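Local coordinates for protein putative adenosine kinase (Schistosoma mansoni, PDB 3VAS) that phosphorylates adenosine to AMP as an adenosine kinase of the ribokinase-like pfkB family, here with adenosine bound, at residues A[85-97]-A[350-364]. Residues are numbered along the deposited sequence; the frame is centred on the assembly and turned at random.
Sequences LNTVKMIQWIIQK and IICRSGFSLGSRDSY
Trp93 is the bump around which residues 358-364 are moulded. CD of Arg361 sits over the centre of one indole face, 3.7 Å from the centroid of the six-membered ring, while CD2 of Leu358 presses on the opposite face, nearer its rim. The far edge of the indole pushes into the face of Tyr364 in a T-shaped stack, planes at 73°, and NE1 donates to Gly359 O (3.0 Å). Arg361 then bends at chi2 (52°) to reach the last turn of helix 83-95: NE donates to Trp93 O (3.0 Å) and NH2 to a lone pair of Ile94 O (2.8 Å). These carbonyls at the helix C-terminus lie near the plane of the guanidinium, and its positive charge probably suits that end of the helix dipole. In this ribokinase-like fold the chain that leaves helix 336-351 passes the adenosine pocket first and then follows helix 83-95 away from it, toward the helix C-terminus. Leu358 fills the hollow between Met90 and Trp93, its CD2 3.9 Å from Met90 CG. Nearer the nucleoside, Phe356 lies flat against the Asn86 amide, planes 2° apart, with CB of Asn86 over the ring centre and Ile350 CD1 covering the other face. That stack backs an amide whose ND2 bonds adenosine O3' and Asp320. Lys89, salt-bridged to Asp119, also reaches Phe356 O through one water, 2.7 Å from NZ.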
ATOM      1  N   LEU A  85      -2.555   4.215  -3.573  1.00 18.66           N
ATOM      2  CA  LEU A  85      -3.711   5.074  -3.764  1.00 17.75           C
ATOM      3  C   LEU A  85      -4.761   4.852  -2.670  1.00 17.48           C
ATOM      4  O   LEU A  85      -5.324   5.816  -2.154  1.00 17.16           O
ATOM      5  CB  LEU A  85      -4.310   4.896  -5.170  1.00 15.82           C
ATOM      6  CG  LEU A  85      -5.578   5.707  -5.461  1.00 17.50           C
ATOM      7  CD1 LEU A  85      -5.359   7.202  -5.196  1.00 16.25           C
ATOM      8  CD2 LEU A  85      -6.078   5.478  -6.892  1.00 15.26           C
ATOM      9  N   ASN A  86      -5.009   3.589  -2.317  1.00 16.30           N
ATOM     10  CA  ASN A  86      -5.919   3.259  -1.221  1.00 17.64           C
ATOM     11  C   ASN A  86      -5.533   3.998   0.066  1.00 21.39           C
ATOM     12  O   ASN A  86      -6.366   4.649   0.701  1.00 20.49           O
ATOM     13  CB  ASN A  86      -5.931   1.749  -0.938  1.00 16.58           C
ATOM     14  CG  ASN A  86      -6.678   0.941  -1.994  1.00 19.86           C
ATOM     15  OD1 ASN A  86      -7.404   1.484  -2.829  1.00 22.23           O
ATOM     16  ND2 ASN A  86      -6.516  -0.379  -1.935  1.00 15.83           N
ATOM     17  N   THR A  87      -4.257   3.901   0.427  1.00 19.89           N
ATOM     18  CA  THR A  87      -3.742   4.505   1.650  1.00 19.74           C
ATOM     19  C   THR A  87      -3.828   6.028   1.629  1.00 21.06           C
ATOM     20  O   THR A  87      -4.329   6.647   2.569  1.00 22.93           O
ATOM     21  CB  THR A  87      -2.281   4.067   1.897  1.00 14.75           C
ATOM     22  OG1 THR A  87      -2.251   2.664   2.185  1.00 17.05           O
ATOM     23  CG2 THR A  87      -1.670   4.824   3.067  1.00 15.40           C
ATOM     24  N   VAL A  88      -3.349   6.632   0.547  1.00 20.56           N
ATOM     25  CA  VAL A  88      -3.306   8.085   0.451  1.00 20.31           C
ATOM     26  C   VAL A  88      -4.696   8.719   0.408  1.00 20.44           C
ATOM     27  O   VAL A  88      -4.939   9.742   1.046  1.00 22.86           O
ATOM     28  CB  VAL A  88      -2.460   8.529  -0.754  1.00 23.08           C
ATOM     29  CG1 VAL A  88      -2.634  10.023  -1.027  1.00 23.06           C
ATOM     30  CG2 VAL A  88      -1.005   8.183  -0.508  1.00 22.29           C
ATOM     31  N   LYS A  89      -5.623   8.110  -0.321  1.00 22.50           N
ATOM     32  CA  LYS A  89      -6.957   8.686  -0.397  1.00 22.42           C
ATOM     33  C   LYS A  89      -7.725   8.508   0.913  1.00 21.90           C
ATOM     34  O   LYS A  89      -8.585   9.321   1.246  1.00 23.84           O
ATOM     35  CB  LYS A  89      -7.742   8.159  -1.604  1.00 23.71           C
ATOM     36  CG  LYS A  89      -8.235   6.728  -1.508  1.00 23.90           C
ATOM     37  CD  LYS A  89      -8.861   6.307  -2.842  1.00 25.27           C
ATOM     38  CE  LYS A  89      -9.627   4.998  -2.717  1.00 26.23           C
ATOM     39  NZ  LYS A  89     -10.252   4.597  -4.010  1.00 26.54           N
ATOM     40  N   MET A  90      -7.407   7.464   1.672  1.00 22.06           N
ATOM     41  CA  MET A  90      -8.042   7.311   2.978  1.00 20.39           C
ATOM     42  C   MET A  90      -7.448   8.286   3.996  1.00 21.49           C
ATOM     43  O   MET A  90      -8.167   8.791   4.857  1.00 23.92           O
ATOM     44  CB  MET A  90      -7.982   5.873   3.499  1.00 20.02           C
ATOM     45  CG  MET A  90      -8.780   5.681   4.790  1.00 21.89           C
ATOM     46  SD  MET A  90      -8.927   3.958   5.305  1.00 22.67           S
ATOM     47  CE  MET A  90     -10.130   4.082   6.632  1.00 19.54           C
ATOM     48  N   ILE A  91      -6.147   8.557   3.898  1.00 22.20           N
ATOM     49  CA  ILE A  91      -5.545   9.606   4.724  1.00 23.41           C
ATOM     50  C   ILE A  91      -6.297  10.913   4.478  1.00 26.68           C
ATOM     51  O   ILE A  91      -6.644  11.634   5.412  1.00 24.94           O
ATOM     52  CB  ILE A  91      -4.059   9.826   4.393  1.00 19.82           C
ATOM     53  CG1 ILE A  91      -3.231   8.594   4.760  1.00 19.10           C
ATOM     54  CG2 ILE A  91      -3.519  11.055   5.125  1.00 20.46           C
ATOM     55  CD1 ILE A  91      -1.761   8.729   4.416  1.00 17.83           C
ATOM     56  N   GLN A  92      -6.561  11.192   3.206  1.00 26.98           N
ATOM     57  CA  GLN A  92      -7.309  12.374   2.799  1.00 23.76           C
ATOM     58  C   GLN A  92      -8.737  12.360   3.356  1.00 25.10           C
ATOM     59  O   GLN A  92      -9.234  13.375   3.844  1.00 27.83           O
ATOM     60  CB  GLN A  92      -7.323  12.471   1.266  1.00 20.86           C
ATOM     61  CG  GLN A  92      -8.222  13.573   0.710  1.00 25.02           C
ATOM     62  CD  GLN A  92      -7.722  14.965   1.046  1.00 29.51           C
ATOM     63  OE1 GLN A  92      -6.567  15.303   0.772  1.00 31.18           O
ATOM     64  NE2 GLN A  92      -8.588  15.780   1.645  1.00 30.44           N
ATOM     65  N   TRP A  93      -9.383  11.204   3.280  1.00 21.00           N
ATOM     66  CA  TRP A  93     -10.750  11.026   3.766  1.00 21.83           C
ATOM     67  C   TRP A  93     -10.829  11.202   5.289  1.00 25.89           C
ATOM     68  O   TRP A  93     -11.727  11.872   5.809  1.00 24.12           O
ATOM     69  CB  TRP A  93     -11.219   9.632   3.353  1.00 27.21           C
ATOM     70  CG  TRP A  93     -12.631   9.251   3.689  1.00 26.67           C
ATOM     71  CD1 TRP A  93     -13.764   9.588   3.000  1.00 25.28           C
ATOM     72  CD2 TRP A  93     -13.051   8.394   4.757  1.00 24.06           C
ATOM     73  NE1 TRP A  93     -14.865   9.012   3.593  1.00 24.72           N
ATOM     74  CE2 TRP A  93     -14.452   8.273   4.672  1.00 24.09           C
ATOM     75  CE3 TRP A  93     -12.378   7.726   5.785  1.00 24.25           C
ATOM     76  CZ2 TRP A  93     -15.191   7.512   5.575  1.00 28.08           C
ATOM     77  CZ3 TRP A  93     -13.113   6.969   6.681  1.00 23.96           C
ATOM     78  CH2 TRP A  93     -14.504   6.869   6.571  1.00 27.93           C
ATOM     79  N   ILE A  94      -9.877  10.603   5.998  1.00 23.93           N
ATOM     80  CA  ILE A  94      -9.812  10.734   7.447  1.00 26.27           C
ATOM     81  C   ILE A  94      -9.623  12.186   7.879  1.00 28.67           C
ATOM     82  O   ILE A  94     -10.386  12.702   8.693  1.00 32.92           O
ATOM     83  CB  ILE A  94      -8.682   9.870   8.037  1.00 25.86           C
ATOM     84  CG1 ILE A  94      -9.025   8.387   7.879  1.00 23.49           C
ATOM     85  CG2 ILE A  94      -8.447  10.225   9.510  1.00 26.66           C
ATOM     86  CD1 ILE A  94      -7.930   7.447   8.315  1.00 23.85           C
ATOM     87  N   ILE A  95      -8.617  12.843   7.316  1.00 28.09           N
ATOM     88  CA  ILE A  95      -8.260  14.199   7.728  1.00 28.46           C
ATOM     89  C   ILE A  95      -9.327  15.215   7.317  1.00 29.63           C
ATOM     90  O   ILE A  95      -9.525  16.224   7.995  1.00 28.04           O
ATOM     91  CB  ILE A  95      -6.850  14.578   7.222  1.00 29.62           C
ATOM     92  CG1 ILE A  95      -5.822  13.617   7.835  1.00 29.44           C
ATOM     93  CG2 ILE A  95      -6.514  16.019   7.563  1.00 26.25           C
ATOM     94  CD1 ILE A  95      -4.393  13.905   7.473  1.00 30.52           C
ATOM     95  N   GLN A  96     -10.009  14.936   6.209  1.00 32.33           N
ATOM     96  CA  GLN A  96     -11.237  15.645   5.846  1.00 38.90           C
ATOM     97  C   GLN A  96     -11.021  17.123   5.508  1.00 41.62           C
ATOM     98  O   GLN A  96     -11.971  17.901   5.457  1.00 45.90           O
ATOM     99  CB  GLN A  96     -12.270  15.501   6.972  1.00 42.37           C
ATOM    100  CG  GLN A  96     -13.715  15.438   6.530  1.00 46.40           C
ATOM    101  CD  GLN A  96     -14.664  15.400   7.712  1.00 54.07           C
ATOM    102  OE1 GLN A  96     -14.237  15.237   8.860  1.00 54.02           O
ATOM    103  NE2 GLN A  96     -15.959  15.556   7.443  1.00 57.35           N
ATOM    104  N   LYS A  97      -9.769  17.513   5.297  1.00 38.44           N
ATOM    105  CA  LYS A  97      -9.470  18.841   4.785  1.00 34.77           C
ATOM    106  C   LYS A  97      -9.075  18.712   3.319  1.00 32.90           C
ATOM    107  O   LYS A  97      -8.163  17.952   2.987  1.00 29.24           O
ATOM    108  CB  LYS A  97      -8.337  19.504   5.566  1.00 33.50           C
ATOM    109  CG  LYS A  97      -7.969  20.866   5.002  1.00 37.54           C
ATOM    110  CD  LYS A  97      -6.713  21.439   5.616  1.00 42.01           C
ATOM    111  CE  LYS A  97      -6.426  22.819   5.045  1.00 46.70           C
ATOM    112  NZ  LYS A  97      -5.199  23.423   5.634  1.00 51.15           N
ATOM    113  N   ILE A 350     -12.605  -0.892   7.014  1.00 25.80           N
ATOM    114  CA  ILE A 350     -12.457  -1.508   5.702  1.00 27.34           C
ATOM    115  C   ILE A 350     -12.837  -2.997   5.698  1.00 29.88           C
ATOM    116  O   ILE A 350     -13.472  -3.479   4.758  1.00 31.16           O
ATOM    117  CB  ILE A 350     -11.029  -1.294   5.156  1.00 25.71           C
ATOM    118  CG1 ILE A 350     -10.864   0.159   4.694  1.00 26.17           C
ATOM    119  CG2 ILE A 350     -10.721  -2.258   4.023  1.00 25.84           C
ATOM    120  CD1 ILE A 350     -11.963   0.649   3.749  1.00 25.40           C
ATOM    121  N   ILE A 351     -12.463  -3.710   6.759  1.00 28.75           N
ATOM    122  CA  ILE A 351     -12.774  -5.132   6.907  1.00 28.41           C
ATOM    123  C   ILE A 351     -14.283  -5.389   6.849  1.00 32.96           C
ATOM    124  O   ILE A 351     -14.737  -6.412   6.331  1.00 32.66           O
ATOM    125  CB  ILE A 351     -12.175  -5.688   8.228  1.00 45.99           C
ATOM    126  CG1 ILE A 351     -10.664  -5.880   8.081  1.00 45.30           C
ATOM    127  CG2 ILE A 351     -12.831  -7.003   8.642  1.00 44.99           C
ATOM    128  CD1 ILE A 351      -9.969  -6.292   9.362  1.00 45.18           C
ATOM    129  N   CYS A 352     -15.061  -4.442   7.358  1.00 34.03           N
ATOM    130  CA  CYS A 352     -16.510  -4.592   7.374  1.00 34.07           C
ATOM    131  C   CYS A 352     -17.172  -4.065   6.097  1.00 35.62           C
ATOM    132  O   CYS A 352     -18.394  -3.921   6.037  1.00 37.55           O
ATOM    133  CB  CYS A 352     -17.095  -3.919   8.616  1.00 31.89           C
ATOM    134  SG  CYS A 352     -16.667  -4.755  10.168  1.00 58.33           S
ATOM    135  N   ARG A 353     -16.363  -3.790   5.078  1.00 34.27           N
ATOM    136  CA  ARG A 353     -16.870  -3.290   3.800  1.00 35.79           C
ATOM    137  C   ARG A 353     -16.255  -4.033   2.604  1.00 38.64           C
ATOM    138  O   ARG A 353     -15.142  -4.558   2.686  1.00 38.31           O
ATOM    139  CB  ARG A 353     -16.621  -1.782   3.682  1.00 32.75           C
ATOM    140  CG  ARG A 353     -17.284  -0.963   4.779  1.00 31.49           C
ATOM    141  CD  ARG A 353     -16.894   0.504   4.708  1.00 28.75           C
ATOM    142  NE  ARG A 353     -17.356   1.156   3.483  1.00 28.66           N
ATOM    143  CZ  ARG A 353     -18.541   1.745   3.353  1.00 33.46           C
ATOM    144  NH1 ARG A 353     -19.390   1.763   4.376  1.00 31.41           N
ATOM    145  NH2 ARG A 353     -18.879   2.319   2.201  1.00 33.32           N
ATOM    146  N   SER A 354     -16.986  -4.067   1.491  1.00 40.19           N
ATOM    147  CA  SER A 354     -16.557  -4.803   0.303  1.00 40.72           C
ATOM    148  C   SER A 354     -15.584  -3.990  -0.551  1.00 38.97           C
ATOM    149  O   SER A 354     -15.927  -2.915  -1.051  1.00 40.39           O
ATOM    150  CB  SER A 354     -17.770  -5.216  -0.535  1.00 45.10           C
ATOM    151  OG  SER A 354     -18.740  -5.883   0.256  1.00 48.97           O
ATOM    152  N   GLY A 355     -14.374  -4.514  -0.725  1.00 35.89           N
ATOM    153  CA  GLY A 355     -13.327  -3.796  -1.437  1.00 35.51           C
ATOM    154  C   GLY A 355     -12.871  -2.580  -0.652  1.00 33.08           C
ATOM    155  O   GLY A 355     -13.297  -2.373   0.485  1.00 32.41           O
ATOM    156  N   PHE A 356     -12.007  -1.762  -1.242  1.00 31.89           N
ATOM    157  CA  PHE A 356     -11.597  -0.544  -0.556  1.00 29.72           C
ATOM    158  C   PHE A 356     -12.639   0.551  -0.771  1.00 30.41           C
ATOM    159  O   PHE A 356     -12.442   1.482  -1.553  1.00 33.06           O
ATOM    160  CB  PHE A 356     -10.210  -0.083  -0.997  1.00 27.35           C
ATOM    161  CG  PHE A 356      -9.507   0.753   0.035  1.00 26.85           C
ATOM    162  CD1 PHE A 356      -8.731   0.153   1.017  1.00 23.06           C
ATOM    163  CD2 PHE A 356      -9.636   2.138   0.036  1.00 22.35           C
ATOM    164  CE1 PHE A 356      -8.088   0.917   1.980  1.00 22.34           C
ATOM    165  CE2 PHE A 356      -8.997   2.907   0.991  1.00 21.37           C
ATOM    166  CZ  PHE A 356      -8.222   2.296   1.968  1.00 23.63           C
ATOM    167  N   SER A 357     -13.756   0.418  -0.067  1.00 27.18           N
ATOM    168  CA  SER A 357     -14.881   1.330  -0.221  1.00 27.78           C
ATOM    169  C   SER A 357     -14.931   2.321   0.937  1.00 27.16           C
ATOM    170  O   SER A 357     -15.055   1.920   2.092  1.00 32.41           O
ATOM    171  CB  SER A 357     -16.186   0.533  -0.282  1.00 29.25           C
ATOM    172  OG  SER A 357     -17.313   1.389  -0.344  1.00 36.07           O
ATOM    173  N   LEU A 358     -14.828   3.611   0.629  1.00 26.02           N
ATOM    174  CA  LEU A 358     -14.954   4.660   1.644  1.00 27.11           C
ATOM    175  C   LEU A 358     -16.326   5.323   1.547  1.00 26.94           C
ATOM    176  O   LEU A 358     -16.612   6.018   0.575  1.00 30.39           O
ATOM    177  CB  LEU A 358     -13.861   5.719   1.463  1.00 25.82           C
ATOM    178  CG  LEU A 358     -12.409   5.294   1.690  1.00 24.88           C
ATOM    179  CD1 LEU A 358     -11.453   6.406   1.274  1.00 20.52           C
ATOM    180  CD2 LEU A 358     -12.199   4.915   3.148  1.00 22.13           C
ATOM    181  N   GLY A 359     -17.171   5.103   2.549  1.00 27.71           N
ATOM    182  CA  GLY A 359     -18.516   5.662   2.555  1.00 31.05           C
ATOM    183  C   GLY A 359     -18.567   7.092   3.064  1.00 30.74           C
ATOM    184  O   GLY A 359     -17.575   7.817   2.995  1.00 29.20           O
ATOM    185  N   SER A 360     -19.721   7.511   3.578  1.00 31.79           N
ATOM    186  CA  SER A 360     -19.836   8.876   4.076  1.00 35.39           C
ATOM    187  C   SER A 360     -19.005   9.034   5.342  1.00 33.46           C
ATOM    188  O   SER A 360     -19.030   8.184   6.235  1.00 32.98           O
ATOM    189  CB  SER A 360     -21.295   9.304   4.296  1.00 39.63           C
ATOM    190  OG  SER A 360     -21.922   8.537   5.304  1.00 41.78           O
ATOM    191  N   ARG A 361     -18.257  10.128   5.391  1.00 33.25           N
ATOM    192  CA  ARG A 361     -17.276  10.364   6.438  1.00 32.64           C
ATOM    193  C   ARG A 361     -17.917  10.448   7.829  1.00 34.93           C
ATOM    194  O   ARG A 361     -17.289  10.096   8.832  1.00 31.49           O
ATOM    195  CB  ARG A 361     -16.486  11.632   6.112  1.00 29.32           C
ATOM    196  CG  ARG A 361     -15.402  11.975   7.103  1.00 28.57           C
ATOM    197  CD  ARG A 361     -14.475  10.805   7.355  1.00 28.36           C
ATOM    198  NE  ARG A 361     -13.383  11.206   8.236  1.00 30.66           N
ATOM    199  CZ  ARG A 361     -13.490  11.309   9.556  1.00 30.16           C
ATOM    200  NH1 ARG A 361     -14.641  11.027  10.156  1.00 26.78           N
ATOM    201  NH2 ARG A 361     -12.444  11.695  10.273  1.00 27.51           N
ATOM    202  N   ASP A 362     -19.171  10.892   7.871  1.00 38.13           N
ATOM    203  CA  ASP A 362     -19.930  10.997   9.118  1.00 44.23           C
ATOM    204  C   ASP A 362     -20.155   9.656   9.805  1.00 44.33           C
ATOM    205  O   ASP A 362     -20.330   9.601  11.021  1.00 47.33           O
ATOM    206  CB  ASP A 362     -21.290  11.648   8.864  1.00 53.40           C
ATOM    207  CG  ASP A 362     -21.201  13.147   8.723  1.00 60.25           C
ATOM    208  OD1 ASP A 362     -22.117  13.741   8.114  1.00 65.13           O
ATOM    209  OD2 ASP A 362     -20.216  13.729   9.224  1.00 61.08           O
ATOM    210  N   SER A 363     -20.163   8.580   9.027  1.00 42.94           N
ATOM    211  CA  SER A 363     -20.458   7.257   9.566  1.00 45.46           C
ATOM    212  C   SER A 363     -19.205   6.489   9.965  1.00 46.62           C
ATOM    213  O   SER A 363     -19.266   5.292  10.232  1.00 47.82           O
ATOM    214  CB  SER A 363     -21.271   6.440   8.562  1.00 47.13           C
ATOM    215  OG  SER A 363     -22.566   6.992   8.404  1.00 53.47           O
ATOM    216  N   TYR A 364     -18.071   7.181  10.002  1.00 47.24           N
ATOM    217  CA  TYR A 364     -16.807   6.564  10.388  1.00 46.17           C
ATOM    218  C   TYR A 364     -16.798   6.281  11.891  1.00 54.84           C
ATOM    219  O   TYR A 364     -16.067   5.410  12.359  1.00 54.41           O
ATOM    220  CB  TYR A 364     -15.642   7.483  10.005  1.00 37.66           C
ATOM    221  CG  TYR A 364     -14.259   6.882  10.177  1.00 33.43           C
ATOM    222  CD1 TYR A 364     -13.988   5.579   9.771  1.00 29.51           C
ATOM    223  CD2 TYR A 364     -13.214   7.630  10.717  1.00 30.44           C
ATOM    224  CE1 TYR A 364     -12.728   5.034   9.913  1.00 25.51           C
ATOM    225  CE2 TYR A 364     -11.945   7.090  10.862  1.00 27.17           C
ATOM    226  CZ  TYR A 364     -11.708   5.791  10.457  1.00 25.42           C
ATOM    227  OH  TYR A 364     -10.451   5.243  10.591  1.00 23.44           O
TER
HETATM  228  O   HOH W   1     -11.826   2.407  -3.871  1.00 25.86           O